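Side-chain contacts in putative flavoprotein decarboxylase (Streptomyces olivoviridis, PDB 6JLS), which acts as an FMN-dependent cysteine decarboxylase in the biosynthesis of thioviridamide: residues A84-I89 against V118-M123; L106-L109 against C114-I117; K108-I113 against D150-E155. One frame throughout, in Å; residues are numbered along the deposited sequence.

Contact 1 of 3, residues A84-I89 against V118-M123; sequences APHVRI and VTQIVM. With FMN (flavin mononucleotide), chain B.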
loop_
_atom_site.group_PDB
_atom_site.type_symbol
_atom_site.label_atom_id
_atom_site.label_comp_id
_atom_site.label_asym_id
_atom_site.label_seq_id
_atom_site.Cartn_x
_atom_site.Cartn_y
_atom_site.Cartn_z
ATOM N N ALA A 84 -6.342 26.971 9.036
ATOM C CA ALA A 84 -7.234 27.351 7.939
ATOM C C ALA A 84 -6.543 28.377 7.046
ATOM O O ALA A 84 -7.043 29.494 6.864
ATOM C CB ALA A 84 -8.561 27.893 8.473
ATOM N N PRO A 85 -5.398 28.017 6.446
ATOM C CA PRO A 85 -4.680 29.006 5.627
ATOM C C PRO A 85 -5.516 29.524 4.476
ATOM O O PRO A 85 -5.340 30.679 4.065
ATOM C CB PRO A 85 -3.452 28.229 5.134
ATOM C CG PRO A 85 -3.882 26.812 5.144
ATOM C CD PRO A 85 -4.808 26.670 6.313
ATOM N N HIS A 86 -6.439 28.709 3.962
ATOM C CA HIS A 86 -7.314 29.167 2.893
ATOM C C HIS A 86 -8.238 30.280 3.374
ATOM O O HIS A 86 -8.542 31.208 2.613
ATOM C CB HIS A 86 -8.101 27.984 2.327
ATOM C CG HIS A 86 -8.964 27.282 3.330
ATOM N ND1 HIS A 86 -8.461 26.707 4.477
ATOM C CD2 HIS A 86 -10.294 27.035 3.338
ATOM C CE1 HIS A 86 -9.447 26.147 5.155
ATOM N NE2 HIS A 86 -10.570 26.332 4.485
ATOM N N VAL A 87 -8.678 30.224 4.636
ATOM C CA VAL A 87 -9.577 31.256 5.151
ATOM C C VAL A 87 -8.809 32.547 5.413
ATOM O O VAL A 87 -9.332 33.655 5.222
ATOM C CB VAL A 87 -10.306 30.752 6.412
ATOM C CG1 VAL A 87 -11.176 31.859 7.010
ATOM C CG2 VAL A 87 -11.140 29.520 6.079
ATOM N N ARG A 88 -7.550 32.428 5.839
ATOM C CA ARG A 88 -6.687 33.599 5.884
ATOM C C ARG A 88 -6.552 34.219 4.498
ATOM O O ARG A 88 -6.596 35.444 4.350
ATOM C CB ARG A 88 -5.320 33.215 6.441
ATOM C CG ARG A 88 -4.473 34.392 6.928
ATOM C CD ARG A 88 -3.026 33.969 7.214
ATOM N NE ARG A 88 -2.947 32.742 8.010
ATOM C CZ ARG A 88 -2.584 31.554 7.524
ATOM N NH1 ARG A 88 -2.253 31.433 6.243
ATOM N NH2 ARG A 88 -2.547 30.486 8.316
ATOM N N ILE A 89 -6.414 33.385 3.468
ATOM C CA ILE A 89 -6.247 33.891 2.107
ATOM C C ILE A 89 -7.537 34.533 1.605
ATOM O O ILE A 89 -7.507 35.559 0.913
ATOM C CB ILE A 89 -5.762 32.758 1.177
ATOM C CG1 ILE A 89 -4.267 32.523 1.379
ATOM C CG2 ILE A 89 -6.052 33.085 -0.274
ATOM C CD1 ILE A 89 -3.712 31.399 0.549
ATOM N N VAL A 118 -12.162 25.214 -1.982
ATOM C CA VAL A 118 -12.619 26.254 -2.908
ATOM C C VAL A 118 -13.931 26.883 -2.420
ATOM O O VAL A 118 -14.050 28.116 -2.334
ATOM C CB VAL A 118 -12.749 25.700 -4.339
ATOM C CG1 VAL A 118 -13.603 26.652 -5.202
ATOM C CG2 VAL A 118 -11.362 25.534 -4.966
ATOM N N THR A 119 -14.931 26.057 -2.092
ATOM C CA THR A 119 -16.203 26.606 -1.626
ATOM C C THR A 119 -16.060 27.307 -0.282
ATOM O O THR A 119 -16.780 28.279 -0.020
ATOM C CB THR A 119 -17.268 25.511 -1.533
ATOM O OG1 THR A 119 -16.746 24.391 -0.796
ATOM C CG2 THR A 119 -17.694 25.059 -2.931
ATOM N N GLN A 120 -15.146 26.840 0.580
ATOM C CA GLN A 120 -14.917 27.532 1.847
ATOM C C GLN A 120 -14.296 28.907 1.625
ATOM O O GLN A 120 -14.628 29.868 2.334
ATOM C CB GLN A 120 -14.026 26.696 2.756
ATOM C CG GLN A 120 -14.717 25.509 3.374
ATOM C CD GLN A 120 -13.713 24.552 3.958
ATOM O OE1 GLN A 120 -12.821 24.957 4.694
ATOM N NE2 GLN A 120 -13.820 23.276 3.593
ATOM N N ILE A 121 -13.388 29.022 0.648
ATOM C CA ILE A 121 -12.789 30.321 0.355
ATOM C C ILE A 121 -13.853 31.311 -0.106
ATOM O O ILE A 121 -13.885 32.459 0.344
ATOM C CB ILE A 121 -11.662 30.171 -0.677
ATOM C CG1 ILE A 121 -10.377 29.661 0.002
ATOM C CG2 ILE A 121 -11.388 31.506 -1.367
ATOM C CD1 ILE A 121 -9.339 29.091 -0.987
ATOM N N VAL A 122 -14.741 30.887 -1.004
ATOM C CA VAL A 122 -15.761 31.797 -1.516
ATOM C C VAL A 122 -16.696 32.221 -0.393
ATOM O O VAL A 122 -16.966 33.412 -0.206
ATOM C CB VAL A 122 -16.535 31.153 -2.684
ATOM C CG1 VAL A 122 -17.753 32.033 -3.092
ATOM C CG2 VAL A 122 -15.613 30.935 -3.871
ATOM N N MET A 123 -17.190 31.254 0.387
ATOM C CA MET A 123 -18.150 31.601 1.432
ATOM C C MET A 123 -17.523 32.396 2.572
ATOM O O MET A 123 -18.257 33.047 3.320
ATOM C CB MET A 123 -18.827 30.349 1.976
ATOM C CG MET A 123 -19.823 29.768 1.005
ATOM S SD MET A 123 -20.843 28.504 1.759
ATOM C CE MET A 123 -21.712 29.496 2.986
HETATM N N1 FMN B . -16.656 25.085 8.961
HETATM C C2 FMN B . -17.710 25.541 9.721
HETATM O O2 FMN B . -18.835 25.577 9.230
HETATM N N3 FMN B . -17.501 25.963 11.017
HETATM C C4 FMN B . -16.236 25.930 11.568
HETATM O O4 FMN B . -16.043 26.303 12.728
HETATM C C4A FMN B . -15.173 25.468 10.803
HETATM N N5 FMN B . -13.903 25.428 11.344
HETATM C C5A FMN B . -12.839 24.976 10.592
HETATM C C6 FMN B . -11.573 24.954 11.163
HETATM C C7 FMN B . -10.485 24.495 10.421
HETATM C C7M FMN B . -9.121 24.481 11.063
HETATM C C8 FMN B . -10.671 24.056 9.095
HETATM C C8M FMN B . -9.501 23.558 8.290
HETATM C C9 FMN B . -11.951 24.085 8.526
HETATM C C9A FMN B . -13.038 24.546 9.278
HETATM N N10 FMN B . -14.316 24.586 8.735
HETATM C C10 FMN B . -15.382 25.043 9.494
HETATM C "C1'" FMN B . -14.556 24.110 7.331
HETATM C "C2'" FMN B . -15.149 22.693 7.393
HETATM O "O2'" FMN B . -14.260 21.763 7.989
HETATM C "C3'" FMN B . -15.552 22.192 6.013
HETATM O "O3'" FMN B . -16.654 22.950 5.573
HETATM C "C4'" FMN B . -15.898 20.706 6.088
HETATM O "O4'" FMN B . -16.087 20.107 4.817
HETATM C "C5'" FMN B . -17.136 20.477 6.944
HETATM O "O5'" FMN B . -17.413 19.101 6.842
HETATM P P FMN B . -18.607 18.425 7.664
HETATM O O1P FMN B . -19.704 19.452 7.885
HETATM O O2P FMN B . -19.168 17.276 6.855
HETATM O O3P FMN B . -18.099 17.962 9.006
#

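Contact 2 of 3, residues L106-L109 against C114-I117; sequences LGKL and CDNI. With FMN (flavin mononucleotide), chain B.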
loop_
_atom_site.group_PDB
_atom_site.type_symbol
_atom_site.label_atom_id
_atom_site.label_comp_id
_atom_site.label_asym_id
_atom_site.label_seq_id
_atom_site.Cartn_x
_atom_site.Cartn_y
_atom_site.Cartn_z
ATOM N N LEU A 106 -21.142 25.631 -8.444
ATOM C CA LEU A 106 -22.207 26.627 -8.374
ATOM C C LEU A 106 -23.357 26.144 -7.492
ATOM O O LEU A 106 -23.896 26.908 -6.675
ATOM C CB LEU A 106 -22.709 26.931 -9.786
ATOM C CG LEU A 106 -21.714 27.558 -10.758
ATOM C CD1 LEU A 106 -22.268 27.494 -12.168
ATOM C CD2 LEU A 106 -21.429 29.001 -10.366
ATOM N N GLY A 107 -23.734 24.868 -7.632
ATOM C CA GLY A 107 -24.831 24.341 -6.839
ATOM C C GLY A 107 -24.507 24.306 -5.361
ATOM O O GLY A 107 -25.371 24.579 -4.520
ATOM N N LYS A 108 -23.256 23.987 -5.020
ATOM C CA LYS A 108 -22.853 23.959 -3.616
ATOM C C LYS A 108 -22.845 25.364 -3.031
ATOM O O LYS A 108 -23.386 25.597 -1.943
ATOM C CB LYS A 108 -21.476 23.322 -3.473
ATOM C CG LYS A 108 -21.384 21.835 -3.796
ATOM C CD LYS A 108 -19.961 21.327 -3.548
ATOM C CE LYS A 108 -19.797 19.887 -4.028
ATOM N NZ LYS A 108 -18.424 19.322 -3.847
ATOM N N LEU A 109 -22.232 26.321 -3.739
ATOM C CA LEU A 109 -22.204 27.691 -3.236
ATOM C C LEU A 109 -23.616 28.225 -3.083
ATOM O O LEU A 109 -23.967 28.793 -2.043
ATOM C CB LEU A 109 -21.403 28.591 -4.171
ATOM C CG LEU A 109 -19.929 28.237 -4.367
ATOM C CD1 LEU A 109 -19.284 29.063 -5.494
ATOM C CD2 LEU A 109 -19.171 28.416 -3.059
ATOM N N CYS A 114 -20.227 24.301 1.766
ATOM C CA CYS A 114 -18.790 24.453 1.511
ATOM C C CYS A 114 -18.029 23.237 2.035
ATOM O O CYS A 114 -17.441 23.260 3.110
ATOM C CB CYS A 114 -18.271 25.737 2.136
ATOM S SG CYS A 114 -18.881 25.950 3.819
ATOM N N ASP A 115 -18.008 22.170 1.239
ATOM C CA ASP A 115 -17.371 20.932 1.658
ATOM C C ASP A 115 -15.941 20.763 1.133
ATOM O O ASP A 115 -15.323 19.727 1.388
ATOM C CB ASP A 115 -18.228 19.736 1.233
ATOM C CG ASP A 115 -18.272 19.549 -0.274
ATOM O OD1 ASP A 115 -17.783 20.430 -1.015
ATOM O OD2 ASP A 115 -18.795 18.509 -0.723
ATOM N N ASN A 116 -15.409 21.731 0.386
ATOM C CA ASN A 116 -14.004 21.725 0.004
ATOM C C ASN A 116 -13.435 23.124 0.167
ATOM O O ASN A 116 -14.161 24.095 0.396
ATOM C CB ASN A 116 -13.786 21.225 -1.436
ATOM C CG ASN A 116 -14.592 22.004 -2.465
ATOM O OD1 ASN A 116 -14.885 23.196 -2.289
ATOM N ND2 ASN A 116 -14.964 21.330 -3.547
ATOM N N ILE A 117 -12.115 23.200 -0.008
ATOM C CA ILE A 117 -11.356 24.429 0.206
ATOM C C ILE A 117 -11.816 25.542 -0.734
ATOM O O ILE A 117 -11.881 26.709 -0.336
ATOM C CB ILE A 117 -9.850 24.119 0.073
ATOM C CG1 ILE A 117 -9.218 23.987 1.461
ATOM C CG2 ILE A 117 -9.122 25.140 -0.774
ATOM C CD1 ILE A 117 -9.785 22.851 2.279
HETATM N N1 FMN B . -16.656 25.085 8.961
HETATM C C2 FMN B . -17.710 25.541 9.721
HETATM O O2 FMN B . -18.835 25.577 9.230
HETATM N N3 FMN B . -17.501 25.963 11.017
HETATM C C4 FMN B . -16.236 25.930 11.568
HETATM O O4 FMN B . -16.043 26.303 12.728
HETATM C C4A FMN B . -15.173 25.468 10.803
HETATM N N5 FMN B . -13.903 25.428 11.344
HETATM C C5A FMN B . -12.839 24.976 10.592
HETATM C C6 FMN B . -11.573 24.954 11.163
HETATM C C7 FMN B . -10.485 24.495 10.421
HETATM C C7M FMN B . -9.121 24.481 11.063
HETATM C C8 FMN B . -10.671 24.056 9.095
HETATM C C8M FMN B . -9.501 23.558 8.290
HETATM C C9 FMN B . -11.951 24.085 8.526
HETATM C C9A FMN B . -13.038 24.546 9.278
HETATM N N10 FMN B . -14.316 24.586 8.735
HETATM C C10 FMN B . -15.382 25.043 9.494
HETATM C "C1'" FMN B . -14.556 24.110 7.331
HETATM C "C2'" FMN B . -15.149 22.693 7.393
HETATM O "O2'" FMN B . -14.260 21.763 7.989
HETATM C "C3'" FMN B . -15.552 22.192 6.013
HETATM O "O3'" FMN B . -16.654 22.950 5.573
HETATM C "C4'" FMN B . -15.898 20.706 6.088
HETATM O "O4'" FMN B . -16.087 20.107 4.817
HETATM C "C5'" FMN B . -17.136 20.477 6.944
HETATM O "O5'" FMN B . -17.413 19.101 6.842
HETATM P P FMN B . -18.607 18.425 7.664
HETATM O O1P FMN B . -19.704 19.452 7.885
HETATM O O2P FMN B . -19.168 17.276 6.855
HETATM O O3P FMN B . -18.099 17.962 9.006
HETATM O O HOH W 1 -16.752 21.887 -5.520
#

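Contact 3 of 3, residues K108-I113 against D150-E155; sequences KLANGI and DALRAE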
loop_
_atom_site.group_PDB
_atom_site.type_symbol
_atom_site.label_atom_id
_atom_site.label_comp_id
_atom_site.label_asym_id
_atom_site.label_seq_id
_atom_site.Cartn_x
_atom_site.Cartn_y
_atom_site.Cartn_z
ATOM N N LYS A 108 -23.256 23.987 -5.020
ATOM C CA LYS A 108 -22.853 23.959 -3.616
ATOM C C LYS A 108 -22.845 25.364 -3.031
ATOM O O LYS A 108 -23.386 25.597 -1.943
ATOM C CB LYS A 108 -21.476 23.322 -3.473
ATOM C CG LYS A 108 -21.384 21.835 -3.796
ATOM C CD LYS A 108 -19.961 21.327 -3.548
ATOM C CE LYS A 108 -19.797 19.887 -4.028
ATOM N NZ LYS A 108 -18.424 19.322 -3.847
ATOM N N LEU A 109 -22.232 26.321 -3.739
ATOM C CA LEU A 109 -22.204 27.691 -3.236
ATOM C C LEU A 109 -23.616 28.225 -3.083
ATOM O O LEU A 109 -23.967 28.793 -2.043
ATOM C CB LEU A 109 -21.403 28.591 -4.171
ATOM C CG LEU A 109 -19.929 28.237 -4.367
ATOM C CD1 LEU A 109 -19.284 29.063 -5.494
ATOM C CD2 LEU A 109 -19.171 28.416 -3.059
ATOM N N ALA A 110 -24.448 28.004 -4.103
ATOM C CA ALA A 110 -25.817 28.482 -4.089
ATOM C C ALA A 110 -26.586 27.972 -2.885
ATOM O O ALA A 110 -27.558 28.609 -2.467
ATOM C CB ALA A 110 -26.528 28.058 -5.371
ATOM N N ASN A 111 -26.188 26.832 -2.318
ATOM C CA ASN A 111 -26.929 26.231 -1.216
ATOM C C ASN A 111 -26.127 26.201 0.080
ATOM O O ASN A 111 -26.509 25.498 1.020
ATOM C CB ASN A 111 -27.405 24.826 -1.594
ATOM C CG ASN A 111 -28.472 24.849 -2.677
ATOM O OD1 ASN A 111 -29.659 25.072 -2.401
ATOM N ND2 ASN A 111 -28.055 24.645 -3.920
ATOM N N GLY A 112 -25.035 26.962 0.149
ATOM C CA GLY A 112 -24.233 27.073 1.358
ATOM C C GLY A 112 -23.540 25.801 1.813
ATOM O O GLY A 112 -23.315 25.641 3.018
ATOM N N ILE A 113 -23.183 24.901 0.895
ATOM C CA ILE A 113 -22.518 23.643 1.256
ATOM C C ILE A 113 -21.046 23.746 0.865
ATOM O O ILE A 113 -20.631 23.299 -0.209
ATOM C CB ILE A 113 -23.203 22.438 0.612
ATOM C CG1 ILE A 113 -24.692 22.420 0.974
ATOM C CG2 ILE A 113 -22.511 21.126 1.012
ATOM C CD1 ILE A 113 -25.498 21.457 0.141
ATOM N N ASP A 150 -29.658 32.376 -9.567
ATOM C CA ASP A 150 -30.421 33.357 -8.798
ATOM C C ASP A 150 -29.883 33.476 -7.379
ATOM O O ASP A 150 -29.660 34.585 -6.881
ATOM C CB ASP A 150 -31.903 32.980 -8.750
ATOM C CG ASP A 150 -32.584 33.045 -10.108
ATOM O OD1 ASP A 150 -32.014 33.652 -11.049
ATOM O OD2 ASP A 150 -33.706 32.490 -10.215
ATOM N N ALA A 151 -29.670 32.341 -6.709
ATOM C CA ALA A 151 -29.168 32.388 -5.340
ATOM C C ALA A 151 -27.761 32.990 -5.292
ATOM O O ALA A 151 -27.450 33.782 -4.394
ATOM C CB ALA A 151 -29.198 30.979 -4.725
ATOM N N LEU A 152 -26.901 32.635 -6.255
ATOM C CA LEU A 152 -25.529 33.134 -6.254
ATOM C C LEU A 152 -25.498 34.645 -6.386
ATOM O O LEU A 152 -24.657 35.329 -5.791
ATOM C CB LEU A 152 -24.747 32.479 -7.392
ATOM C CG LEU A 152 -24.457 31.015 -7.069
ATOM C CD1 LEU A 152 -23.968 30.275 -8.279
ATOM C CD2 LEU A 152 -23.460 30.909 -5.928
ATOM N N ARG A 153 -26.434 35.167 -7.130
ATOM C CA ARG A 153 -26.519 36.579 -7.403
ATOM C C ARG A 153 -27.155 37.353 -6.257
ATOM O O ARG A 153 -26.816 38.524 -6.039
ATOM C CB ARG A 153 -27.314 36.715 -8.678
ATOM C CG ARG A 153 -27.315 37.994 -9.336
ATOM C CD ARG A 153 -27.988 37.683 -10.621
ATOM N NE ARG A 153 -27.065 37.057 -11.560
ATOM C CZ ARG A 153 -27.449 36.272 -12.559
ATOM N NH1 ARG A 153 -28.729 35.982 -12.711
ATOM N NH2 ARG A 153 -26.559 35.761 -13.399
ATOM N N ALA A 154 -28.058 36.708 -5.514
ATOM C CA ALA A 154 -28.535 37.250 -4.255
ATOM C C ALA A 154 -27.430 37.323 -3.206
ATOM O O ALA A 154 -27.501 38.179 -2.321
ATOM C CB ALA A 154 -29.702 36.406 -3.740
ATOM N N GLU A 155 -26.424 36.433 -3.275
ATOM C CA GLU A 155 -25.228 36.523 -2.441
ATOM C C GLU A 155 -24.404 37.767 -2.725
ATOM O O GLU A 155 -23.464 38.049 -1.974
ATOM C CB GLU A 155 -24.308 35.302 -2.642
ATOM C CG GLU A 155 -24.872 33.996 -2.162
ATOM C CD GLU A 155 -25.017 33.930 -0.652
ATOM O OE1 GLU A 155 -24.099 34.375 0.061
ATOM O OE2 GLU A 155 -26.055 33.432 -0.170
#

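Contact 1 of 3, residues A84-I89 against V118-M123
His86 near the start of helix 85-91 faces Gln120 and Ile121 of helix 117-124, and the two short helical segments run in broadly the same sense but clearly inclined to each other. The contact has a polar and an apolar part. His86 NE2 donates to Gln120 OE1 at 2.6 Å, with an N-H...O angle of 154°. The imidazole comes to the carbonyl from above its plane, and its ring is turned about 70° from the amide. The acceptor in turn sits slightly off the ring plane. His86 holds CG between its backbone N and carbonyl carbon (chi1 60°), which brings the ring over to the glutamine. Val87 CG2 lies against one face of this ring. Beside the polar pair, Ile121 CG1 rests 3.7 Å from His86 CB, and CD1 lies equally near. The Gln120 chain extends beyond CG, and its amide packs against the flavin ribityl, with NE2 3.2 Å from FMN C3'. FMN C8M comes to the edge of the histidine ring. This flavin is also bound by Thr52 and Thr102 of the second subunit. The arrangement belongs to an FMN site built between subunits, as in the homo-oligomeric flavin-containing cysteine decarboxylase family.

Contact 2 of 3, residues L106-L109 against C114-I117
Lys108 and Asp115 form a salt bridge across the turn between helix 103-110 and helix 117-124, next to the N-cap made by Asn116. The bridge is bidentate. Lys108 NZ lies 3.1 Å from Asp115 OD1 and 3.2 Å from Asp115 OD2, and each oxygen uses its syn lone pair. The ammonium group therefore sits in the mouth of the carboxylate. The lysine chain is fully extended beyond CG and meets the aspartate side chain at about a right angle. Asp115 CG stands between its own backbone N and carbonyl carbon (chi1 68°), which swings the carboxylate to the lysine. A water accepts from Asn116 ND2 at 2.7 Å and only weakly from Lys108 NZ. The other end of the Asn116 amide serves the next helix: OD1 caps its backbone and is hydrogen-bonded to Thr119 OG1. Ile117 N at the head of that helix is taken by Asp75 OD2. Lys108 also packs on Ile113 of a third subunit. Cys114 meets this contact's flavin through its backbone rather than its thiol. Cys114 O accepts a hydrogen bond from the ribityl hydroxyl O3' of FMN at 2.6 Å, whereas Cys114 SG stays 4.1 Å from the same oxygen.

Contact 3 of 3, residues K108-I113 against D150-E155
Leu109 and Ala110 meet Ala151 and Leu152 in a small apolar contact between the C-terminal parts of helix 103-110 and helix 143-154. The backbones come close, with Ala110 CA and Leu152 CA 5.1 Å apart. The small side chain of Ala110 is consistent with this close approach. Leu152 bears on two successive residues: its CD2 reaches Leu109 CB at 3.6 Å and lies equally near Ala110 N. Its CG sits 4.0 Å from Ala110 CB. Leu152 CG is anti to its own carbonyl carbon (chi1 -72°), and from there the CD2 branch extends across to the other helix. Ala151 packs on the same alanine, its CB 3.7 Å from Ala110 O and 4.0 Å from Ala110 CB. The two helices belong to the parallel alpha/beta flavoprotein fold. Helix 103-110 follows strand 95-101, and helix 143-154 is the main helix of the crossover from strand 129-133 to strand 158-159. Just past the contact, a Schellman motif ends helix 103-110, with Gly112 at C-prime and a positive phi of 65°. Lys108 O accepts from Ile113 N at 2.9 Å and from Asn111 N, which approach it from opposite faces of its plane. Leu109 also packs on Thr119 and Val122 of helix 117-124. Two polar groups beside the contact reach a second subunit: Glu155 OE2 bonds to Ala144 N and the backbone Asn111 O to Asn148 ND2, both of that subunit.

All three contacts are largely buried, but their surroundings differ. Contacts 1 and 2 both touch the same FMN. Contact 1 lies nearest the centre of the chain and joins one imidazole-amide hydrogen bond to apolar packing. Contact 2 is ionic, and its aspartate is partly exposed. Contact 3 lies farthest out and is purely apolar, with some polar neighbours bonded to another subunit. Segments 106-109 and 108-113 both contain Lys108 and Leu109, but of these two contacts the lysine serves only contact 2 and the leucine only contact 3. Helix 117-124 of contact 1 also packs on Leu109, and so borders both. Met123 SD lies 3.7 Å from Gly112 CA, linking contacts 1 and 3 directly.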